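Local atomic coordinates of RagB/SusD domain protein (PDB entry 5J90), a protein that binds chitin and, as a SusD-like lipoprotein of a chitin utilization locus, probably acts at the outer membrane. Residues A[243-256]-A[318-332]. Residues are numbered along the deposited sequence; the frame is centred on the assembly and turned at random. Where two conformers were deposited one is given.
Sequences SFKIVSPVYTNPIA and IGAVVRSKEIYLMNA
Lys245 lies alongside Tyr328 on one face of a two-stranded antiparallel sheet, strands 244-247 and 326-328, set within the largely helical SusD-like fold. The CG of Lys245 sits between the backbone N and the carbonyl carbon (chi1 62°), and the chain runs extended from there, laying Lys245 CD over the Tyr328 ring as a CH-pi contact 4.0 Å from the centroid. Lys245 NZ then reaches past the ring to Tyr328 OH in a long hydrogen bond and to Glu326 OE1 in a salt bridge of 2.9 Å, approaching from above the carboxylate plane. One ammonium thus ties two side chains on the same face of the opposite strand. A classic beta bulge opens the ladder: Leu329 N and Met330 N both donate to Phe244 O, at 2.9 and 3.1 Å. On the other face Leu329 CB meets the edge of the Phe244 ring, which stacks on Phe202, while Leu329 CD1 packs against Ile246 CG1; Met330 leads away to helix 196-213. Beyond the strands, segment 248-253 wraps Lys325. Ser248 OG accepts from Val250 N and Tyr251 N, an ST turn and ST motif, and the bent chain of Lys325 lets Lys325 NZ donate to Pro249 O at 2.8 Å from above the carbonyl plane; a water also links NZ to Val250 O. At the start of helix 255-261, Asn253 OD1 caps Ile255 N, and Val322 fits among Asn253, Ile255 and Ala256, Val322 CG1 lying 3.9 Å from Ile255 CB. Asn253, its chi1 near trans at -173°, turns its amide in between Val322 and Ile327, where ND2 donates to a water that itself donates to Val321 O and, at 2.7 Å, to Glu326 O.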
ATOM      1  N   SER A 243     -32.648  -2.603   7.926  1.00  9.75           N
ATOM      2  CA  SER A 243     -31.820  -2.806   6.736  1.00  9.60           C
ATOM      3  C   SER A 243     -32.058  -1.732   5.681  1.00 10.28           C
ATOM      4  O   SER A 243     -33.161  -1.197   5.554  1.00 10.78           O
ATOM      5  CB  SER A 243     -32.089  -4.179   6.119  1.00 10.05           C
ATOM      6  OG  SER A 243     -31.792  -5.228   7.027  1.00 10.74           O
ATOM      7  N   PHE A 244     -31.017  -1.424   4.912  1.00  8.75           N
ATOM      8  CA  PHE A 244     -31.134  -0.475   3.811  1.00  8.42           C
ATOM      9  C   PHE A 244     -31.435  -1.230   2.527  1.00  9.51           C
ATOM     10  O   PHE A 244     -30.680  -2.115   2.109  1.00  9.52           O
ATOM     11  CB  PHE A 244     -29.860   0.363   3.646  1.00  9.18           C
ATOM     12  CG  PHE A 244     -30.021   1.486   2.670  1.00  9.89           C
ATOM     13  CD1 PHE A 244     -30.818   2.574   2.978  1.00 14.77           C
ATOM     14  CD2 PHE A 244     -29.404   1.442   1.430  1.00 12.37           C
ATOM     15  CE1 PHE A 244     -30.992   3.609   2.072  1.00 15.97           C
ATOM     16  CE2 PHE A 244     -29.580   2.477   0.520  1.00 13.28           C
ATOM     17  CZ  PHE A 244     -30.374   3.555   0.848  1.00 15.08           C
ATOM     18  N   LYS A 245     -32.561  -0.886   1.910  1.00  9.85           N
ATOM     19  CA  LYS A 245     -33.001  -1.545   0.683  1.00 10.17           C
ATOM     20  C   LYS A 245     -33.716  -0.539  -0.204  1.00  9.24           C
ATOM     21  O   LYS A 245     -34.290   0.446   0.280  1.00 10.64           O
ATOM     22  CB  LYS A 245     -33.937  -2.719   0.997  1.00 10.11           C
ATOM     23  CG  LYS A 245     -35.233  -2.317   1.701  1.00 10.39           C
ATOM     24  CD  LYS A 245     -36.069  -3.545   2.048  1.00 12.02           C
ATOM     25  CE  LYS A 245     -37.317  -3.176   2.817  1.00 11.69           C
ATOM     26  NZ  LYS A 245     -38.045  -4.418   3.239  1.00 14.91           N
ATOM     27  N   ILE A 246     -33.665  -0.785  -1.506  1.00  9.60           N
ATOM     28  CA  ILE A 246     -34.486  -0.046  -2.445  1.00 10.88           C
ATOM     29  C   ILE A 246     -35.773  -0.824  -2.659  1.00 11.39           C
ATOM     30  O   ILE A 246     -35.743  -1.995  -3.032  1.00 12.13           O
ATOM     31  CB  ILE A 246     -33.776   0.137  -3.799  1.00 11.23           C
ATOM     32  CG1 ILE A 246     -32.361   0.702  -3.597  1.00 11.76           C
ATOM     33  CG2 ILE A 246     -34.622   1.026  -4.714  1.00 12.68           C
ATOM     34  CD1 ILE A 246     -32.315   2.080  -2.959  1.00 12.94           C
ATOM     35  N   VAL A 247     -36.898  -0.175  -2.380  1.00 11.61           N
ATOM     36  CA  VAL A 247     -38.204  -0.766  -2.641  1.00 11.14           C
ATOM     37  C   VAL A 247     -38.720  -0.126  -3.920  1.00 11.34           C
ATOM     38  O   VAL A 247     -39.221   1.000  -3.904  1.00 15.37           O
ATOM     39  CB  VAL A 247     -39.166  -0.503  -1.470  1.00 12.35           C
ATOM     40  CG1 VAL A 247     -40.533  -1.109  -1.759  1.00 14.69           C
ATOM     41  CG2 VAL A 247     -38.595  -1.073  -0.168  1.00 12.59           C
ATOM     42  N   SER A 248     -38.551  -0.816  -5.043  1.00 11.50           N
ATOM     43  CA  SER A 248     -38.962  -0.233  -6.315  1.00 11.19           C
ATOM     44  C   SER A 248     -40.464  -0.387  -6.528  1.00 11.42           C
ATOM     45  O   SER A 248     -41.018  -1.469  -6.330  1.00 12.02           O
ATOM     46  CB  SER A 248     -38.221  -0.876  -7.480  1.00 12.62           C
ATOM     47  OG  SER A 248     -38.634  -0.302  -8.712  1.00 11.80           O
ATOM     48  N   PRO A 249     -41.129   0.696  -6.933  1.00 10.45           N
ATOM     49  CA  PRO A 249     -42.552   0.536  -7.266  1.00 10.37           C
ATOM     50  C   PRO A 249     -42.764  -0.218  -8.570  1.00 11.09           C
ATOM     51  O   PRO A 249     -43.885  -0.672  -8.811  1.00 11.76           O
ATOM     52  CB  PRO A 249     -43.046   1.979  -7.402  1.00 12.20           C
ATOM     53  CG  PRO A 249     -41.806   2.774  -7.750  1.00 17.10           C
ATOM     54  CD  PRO A 249     -40.684   2.100  -7.004  1.00 12.76           C
ATOM     55  N   VAL A 250     -41.726  -0.375  -9.388  1.00 10.29           N
ATOM     56  CA  VAL A 250     -41.907  -0.928 -10.728  0.53 13.01           C
ATOM     57  C   VAL A 250     -40.946  -2.044 -11.130  1.00 12.82           C
ATOM     58  O   VAL A 250     -41.340  -2.971 -11.838  1.00 14.93           O
ATOM     59  CB  VAL A 250     -41.859   0.171 -11.819  0.53 14.19           C
ATOM     60  CG1 VAL A 250     -43.126   1.017 -11.788  0.53 16.52           C
ATOM     61  CG2 VAL A 250     -40.616   1.036 -11.667  0.53 15.21           C
ATOM     62  N   TYR A 251     -39.691  -1.971 -10.691  1.00 11.38           N
ATOM     63  CA  TYR A 251     -38.672  -2.899 -11.195  1.00 12.66           C
ATOM     64  C   TYR A 251     -38.393  -4.102 -10.306  1.00 11.26           C
ATOM     65  O   TYR A 251     -38.342  -3.988  -9.080  1.00 14.67           O
ATOM     66  CB  TYR A 251     -37.349  -2.169 -11.475  1.00 14.21           C
ATOM     67  CG  TYR A 251     -37.508  -0.930 -12.327  1.00 14.51           C
ATOM     68  CD1 TYR A 251     -37.974  -1.022 -13.632  1.00 15.86           C
ATOM     69  CD2 TYR A 251     -37.204   0.328 -11.824  1.00 16.49           C
ATOM     70  CE1 TYR A 251     -38.133   0.113 -14.415  1.00 17.59           C
ATOM     71  CE2 TYR A 251     -37.354   1.470 -12.605  1.00 20.62           C
ATOM     72  CZ  TYR A 251     -37.825   1.351 -13.894  1.00 19.01           C
ATOM     73  OH  TYR A 251     -37.981   2.478 -14.671  1.00 26.58           O
ATOM     74  N   THR A 252     -38.207  -5.247 -10.941  1.00 11.63           N
ATOM     75  CA  THR A 252     -37.662  -6.429 -10.296  1.00 11.72           C
ATOM     76  C   THR A 252     -36.125  -6.316 -10.322  1.00 12.01           C
ATOM     77  O   THR A 252     -35.560  -5.745 -11.260  1.00 13.53           O
ATOM     78  CB  THR A 252     -38.132  -7.687 -11.047  1.00 11.70           C
ATOM     79  OG1 THR A 252     -39.560  -7.782 -10.936  1.00 13.29           O
ATOM     80  CG2 THR A 252     -37.515  -8.952 -10.477  1.00 11.31           C
ATOM     81  N   ASN A 253     -35.453  -6.844  -9.297  1.00 11.01           N
ATOM     82  CA  ASN A 253     -33.988  -6.938  -9.304  1.00 10.03           C
ATOM     83  C   ASN A 253     -33.519  -7.444 -10.680  1.00 12.04           C
ATOM     84  O   ASN A 253     -33.983  -8.484 -11.147  1.00 11.30           O
ATOM     85  CB  ASN A 253     -33.539  -7.901  -8.198  1.00  8.74           C
ATOM     86  CG  ASN A 253     -32.035  -7.933  -8.016  1.00 10.27           C
ATOM     87  OD1 ASN A 253     -31.275  -7.920  -8.988  1.00 10.65           O
ATOM     88  ND2 ASN A 253     -31.594  -7.988  -6.759  1.00 11.48           N
ATOM     89  N   PRO A 254     -32.612  -6.703 -11.347  1.00 10.50           N
ATOM     90  CA  PRO A 254     -32.251  -7.072 -12.724  1.00 10.44           C
ATOM     91  C   PRO A 254     -31.570  -8.435 -12.838  1.00 10.27           C
ATOM     92  O   PRO A 254     -31.549  -9.032 -13.919  1.00 11.48           O
ATOM     93  CB  PRO A 254     -31.295  -5.945 -13.162  1.00 12.19           C
ATOM     94  CG  PRO A 254     -30.823  -5.323 -11.891  1.00 10.90           C
ATOM     95  CD  PRO A 254     -31.976  -5.446 -10.924  1.00 10.48           C
ATOM     96  N   ILE A 255     -31.032  -8.937 -11.730  1.00  9.31           N
ATOM     97  CA  ILE A 255     -30.413 -10.254 -11.743  1.00 10.83           C
ATOM     98  C   ILE A 255     -31.417 -11.352 -12.113  1.00 11.24           C
ATOM     99  O   ILE A 255     -31.041 -12.365 -12.700  1.00 11.47           O
ATOM    100  CB  ILE A 255     -29.705 -10.562 -10.401  1.00  9.56           C
ATOM    101  CG1 ILE A 255     -28.588  -9.538 -10.146  1.00 10.52           C
ATOM    102  CG2 ILE A 255     -29.126 -11.968 -10.408  1.00 12.53           C
ATOM    103  CD1 ILE A 255     -28.024  -9.600  -8.743  1.00 13.67           C
ATOM    104  N   ALA A 256     -32.690 -11.154 -11.772  1.00 11.01           N
ATOM    105  CA  ALA A 256     -33.706 -12.152 -12.111  1.00 12.25           C
ATOM    106  C   ALA A 256     -33.747 -12.401 -13.620  1.00 11.78           C
ATOM    107  O   ALA A 256     -33.848 -13.549 -14.064  1.00 12.95           O
ATOM    108  CB  ALA A 256     -35.068 -11.712 -11.597  1.00 11.47           C
ATOM    109  N   ILE A 318     -29.745 -18.206 -10.164  1.00 11.76           N
ATOM    110  CA  ILE A 318     -29.938 -17.370  -8.987  1.00 12.71           C
ATOM    111  C   ILE A 318     -31.404 -17.489  -8.586  1.00 13.37           C
ATOM    112  O   ILE A 318     -32.294 -17.505  -9.443  1.00 14.11           O
ATOM    113  CB  ILE A 318     -29.553 -15.900  -9.261  1.00 10.90           C
ATOM    114  CG1 ILE A 318     -28.181 -15.815  -9.952  1.00 12.43           C
ATOM    115  CG2 ILE A 318     -29.580 -15.100  -7.963  1.00 10.92           C
ATOM    116  CD1 ILE A 318     -27.059 -16.540  -9.218  1.00 12.92           C
ATOM    117  N   GLY A 319     -31.657 -17.575  -7.286  1.00 11.23           N
ATOM    118  CA  GLY A 319     -32.967 -17.972  -6.792  1.00 11.32           C
ATOM    119  C   GLY A 319     -33.931 -16.867  -6.409  1.00 11.89           C
ATOM    120  O   GLY A 319     -33.822 -15.716  -6.861  1.00 12.72           O
ATOM    121  N   ALA A 320     -34.886 -17.230  -5.558  1.00 12.12           N
ATOM    122  CA  ALA A 320     -36.000 -16.356  -5.215  1.00 13.95           C
ATOM    123  C   ALA A 320     -35.607 -15.004  -4.628  1.00 12.55           C
ATOM    124  O   ALA A 320     -36.380 -14.049  -4.714  1.00 13.03           O
ATOM    125  CB  ALA A 320     -36.982 -17.078  -4.288  1.00 15.94           C
ATOM    126  N   VAL A 321     -34.414 -14.908  -4.034  1.00 11.65           N
ATOM    127  CA  VAL A 321     -34.004 -13.643  -3.420  1.00 13.57           C
ATOM    128  C   VAL A 321     -33.916 -12.496  -4.424  1.00 11.23           C
ATOM    129  O   VAL A 321     -34.051 -11.335  -4.040  1.00 10.74           O
ATOM    130  CB  VAL A 321     -32.675 -13.741  -2.616  1.00 12.85           C
ATOM    131  CG1 VAL A 321     -32.841 -14.666  -1.408  1.00 17.68           C
ATOM    132  CG2 VAL A 321     -31.517 -14.169  -3.503  1.00 13.47           C
ATOM    133  N   VAL A 322     -33.700 -12.812  -5.701  1.00 10.54           N
ATOM    134  CA  VAL A 322     -33.690 -11.767  -6.729  1.00 11.00           C
ATOM    135  C   VAL A 322     -35.017 -11.615  -7.466  1.00 11.30           C
ATOM    136  O   VAL A 322     -35.176 -10.694  -8.264  1.00 11.58           O
ATOM    137  CB  VAL A 322     -32.541 -11.934  -7.753  1.00  9.76           C
ATOM    138  CG1 VAL A 322     -31.185 -11.891  -7.035  1.00 12.06           C
ATOM    139  CG2 VAL A 322     -32.703 -13.210  -8.568  1.00 12.68           C
ATOM    140  N   ARG A 323     -35.973 -12.499  -7.177  1.00 11.92           N
ATOM    141  CA  ARG A 323     -37.299 -12.395  -7.788  1.00 11.94           C
ATOM    142  C   ARG A 323     -38.177 -11.539  -6.886  1.00 11.79           C
ATOM    143  O   ARG A 323     -39.124 -12.011  -6.253  1.00 13.61           O
ATOM    144  CB  ARG A 323     -37.882 -13.784  -8.075  1.00 13.01           C
ATOM    145  CG  ARG A 323     -37.019 -14.554  -9.080  1.00 12.91           C
ATOM    146  CD  ARG A 323     -37.711 -15.793  -9.647  1.00 13.88           C
ATOM    147  NE  ARG A 323     -37.705 -16.932  -8.734  1.00 14.60           N
ATOM    148  CZ  ARG A 323     -36.740 -17.842  -8.674  1.00 13.21           C
ATOM    149  NH1 ARG A 323     -35.668 -17.734  -9.447  1.00 14.51           N
ATOM    150  NH2 ARG A 323     -36.846 -18.865  -7.836  1.00 15.34           N
ATOM    151  N   SER A 324     -37.830 -10.259  -6.838  1.00 11.19           N
ATOM    152  CA  SER A 324     -38.376  -9.324  -5.875  1.00 11.31           C
ATOM    153  C   SER A 324     -38.191  -7.908  -6.391  1.00 11.40           C
ATOM    154  O   SER A 324     -37.243  -7.628  -7.145  1.00 11.90           O
ATOM    155  CB  SER A 324     -37.619  -9.468  -4.551  1.00 11.18           C
ATOM    156  OG  SER A 324     -38.102  -8.559  -3.585  1.00 12.40           O
ATOM    157  N   LYS A 325     -39.074  -7.013  -5.967  1.00 11.66           N
ATOM    158  CA  LYS A 325     -38.962  -5.593  -6.268  1.00 11.73           C
ATOM    159  C   LYS A 325     -38.197  -4.865  -5.160  1.00 11.41           C
ATOM    160  O   LYS A 325     -38.084  -3.649  -5.177  1.00 11.93           O
ATOM    161  CB  LYS A 325     -40.352  -4.984  -6.469  1.00 12.10           C
ATOM    162  CG  LYS A 325     -41.170  -5.684  -7.556  1.00 13.48           C
ATOM    163  CD  LYS A 325     -42.633  -5.219  -7.566  1.00 14.63           C
ATOM    164  CE  LYS A 325     -42.766  -3.899  -8.291  1.00 13.19           C
ATOM    165  NZ  LYS A 325     -44.203  -3.462  -8.360  1.00 12.58           N
ATOM    166  N   GLU A 326     -37.682  -5.625  -4.195  1.00 11.11           N
ATOM    167  CA  GLU A 326     -36.862  -5.060  -3.119  1.00 10.86           C
ATOM    168  C   GLU A 326     -35.421  -5.522  -3.270  1.00 10.62           C
ATOM    169  O   GLU A 326     -35.138  -6.718  -3.365  1.00 11.56           O
ATOM    170  CB  GLU A 326     -37.438  -5.445  -1.758  1.00 12.35           C
ATOM    171  CG  GLU A 326     -38.918  -5.103  -1.674  1.00 13.62           C
ATOM    172  CD  GLU A 326     -39.507  -5.157  -0.280  1.00 19.12           C
ATOM    173  OE1 GLU A 326     -38.810  -5.551   0.673  1.00 17.78           O
ATOM    174  OE2 GLU A 326     -40.695  -4.789  -0.146  1.00 20.37           O
ATOM    175  N   ILE A 327     -34.514  -4.551  -3.304  1.00 10.28           N
ATOM    176  CA  ILE A 327     -33.096  -4.819  -3.548  1.00 10.84           C
ATOM    177  C   ILE A 327     -32.303  -4.367  -2.325  1.00  8.82           C
ATOM    178  O   ILE A 327     -32.203  -3.173  -2.039  1.00 10.41           O
ATOM    179  CB  ILE A 327     -32.593  -4.086  -4.808  1.00 11.85           C
ATOM    180  CG1 ILE A 327     -33.394  -4.496  -6.053  1.00 13.41           C
ATOM    181  CG2 ILE A 327     -31.115  -4.357  -5.029  1.00 13.00           C
ATOM    182  CD1 ILE A 327     -34.589  -3.609  -6.345  1.00 13.59           C
ATOM    183  N   TYR A 328     -31.770  -5.336  -1.593  1.00 10.62           N
ATOM    184  CA  TYR A 328     -31.054  -5.043  -0.346  1.00 10.36           C
ATOM    185  C   TYR A 328     -29.634  -4.580  -0.624  1.00  9.66           C
ATOM    186  O   TYR A 328     -28.906  -5.190  -1.414  1.00 11.35           O
ATOM    187  CB  TYR A 328     -31.048  -6.263   0.576  1.00 11.48           C
ATOM    188  CG  TYR A 328     -32.387  -6.490   1.242  1.00 10.99           C
ATOM    189  CD1 TYR A 328     -33.436  -7.070   0.547  1.00 14.33           C
ATOM    190  CD2 TYR A 328     -32.616  -6.081   2.549  1.00 12.21           C
ATOM    191  CE1 TYR A 328     -34.669  -7.260   1.147  1.00 14.38           C
ATOM    192  CE2 TYR A 328     -33.840  -6.265   3.157  1.00 12.88           C
ATOM    193  CZ  TYR A 328     -34.859  -6.858   2.446  1.00 14.67           C
ATOM    194  OH  TYR A 328     -36.089  -7.043   3.038  1.00 16.96           O
ATOM    195  N   LEU A 329     -29.251  -3.485   0.020  1.00  8.72           N
ATOM    196  CA  LEU A 329     -27.917  -2.928  -0.160  1.00  9.93           C
ATOM    197  C   LEU A 329     -27.078  -2.969   1.118  1.00  9.67           C
ATOM    198  O   LEU A 329     -25.853  -2.898   1.054  1.00 10.48           O
ATOM    199  CB  LEU A 329     -28.001  -1.504  -0.712  1.00 10.82           C
ATOM    200  CG  LEU A 329     -28.586  -1.408  -2.118  1.00 13.17           C
ATOM    201  CD1 LEU A 329     -28.813   0.054  -2.483  1.00 14.90           C
ATOM    202  CD2 LEU A 329     -27.677  -2.099  -3.127  1.00 16.26           C
ATOM    203  N   MET A 330     -27.724  -3.081   2.276  1.00  9.20           N
ATOM    204  CA  MET A 330     -27.007  -3.284   3.538  1.00  9.19           C
ATOM    205  C   MET A 330     -27.953  -3.923   4.555  1.00  9.33           C
ATOM    206  O   MET A 330     -28.901  -3.280   5.015  1.00 10.20           O
ATOM    207  CB  MET A 330     -26.447  -1.970   4.078  1.00 10.11           C
ATOM    208  CG  MET A 330     -25.642  -2.133   5.368  1.00 11.09           C
ATOM    209  SD  MET A 330     -25.091  -0.563   6.076  1.00 13.02           S
ATOM    210  CE  MET A 330     -23.764  -0.137   4.969  1.00 18.85           C
ATOM    211  N   ASN A 331     -27.694  -5.180   4.895  1.00  9.44           N
ATOM    212  CA  ASN A 331     -28.530  -5.907   5.846  1.00  8.62           C
ATOM    213  C   ASN A 331     -28.125  -5.668   7.286  1.00  9.16           C
ATOM    214  O   ASN A 331     -26.952  -5.430   7.575  1.00  9.69           O
ATOM    215  CB  ASN A 331     -28.432  -7.412   5.608  1.00  9.70           C
ATOM    216  CG  ASN A 331     -28.867  -7.826   4.227  1.00  9.74           C
ATOM    217  OD1 ASN A 331     -29.872  -7.340   3.703  1.00 12.96           O
ATOM    218  ND2 ASN A 331     -28.128  -8.754   3.638  1.00 10.96           N
ATOM    219  N   ALA A 332     -29.079  -5.778   8.204  1.00  9.94           N
ATOM    220  CA  ALA A 332     -28.758  -5.699   9.618  1.00  8.70           C
ATOM    221  C   ALA A 332     -27.662  -6.693  10.024  1.00  8.85           C
ATOM    222  O   ALA A 332     -26.846  -6.388  10.895  1.00  8.49           O
ATOM    223  CB  ALA A 332     -30.025  -5.903  10.455  1.00 10.95           C
TER
HETATM  224  O   HOH W   1     -44.183  -3.396 -11.423  1.00 19.73           O
HETATM  225  O   HOH W   2     -33.468  -8.583  -4.461  1.00 11.08           O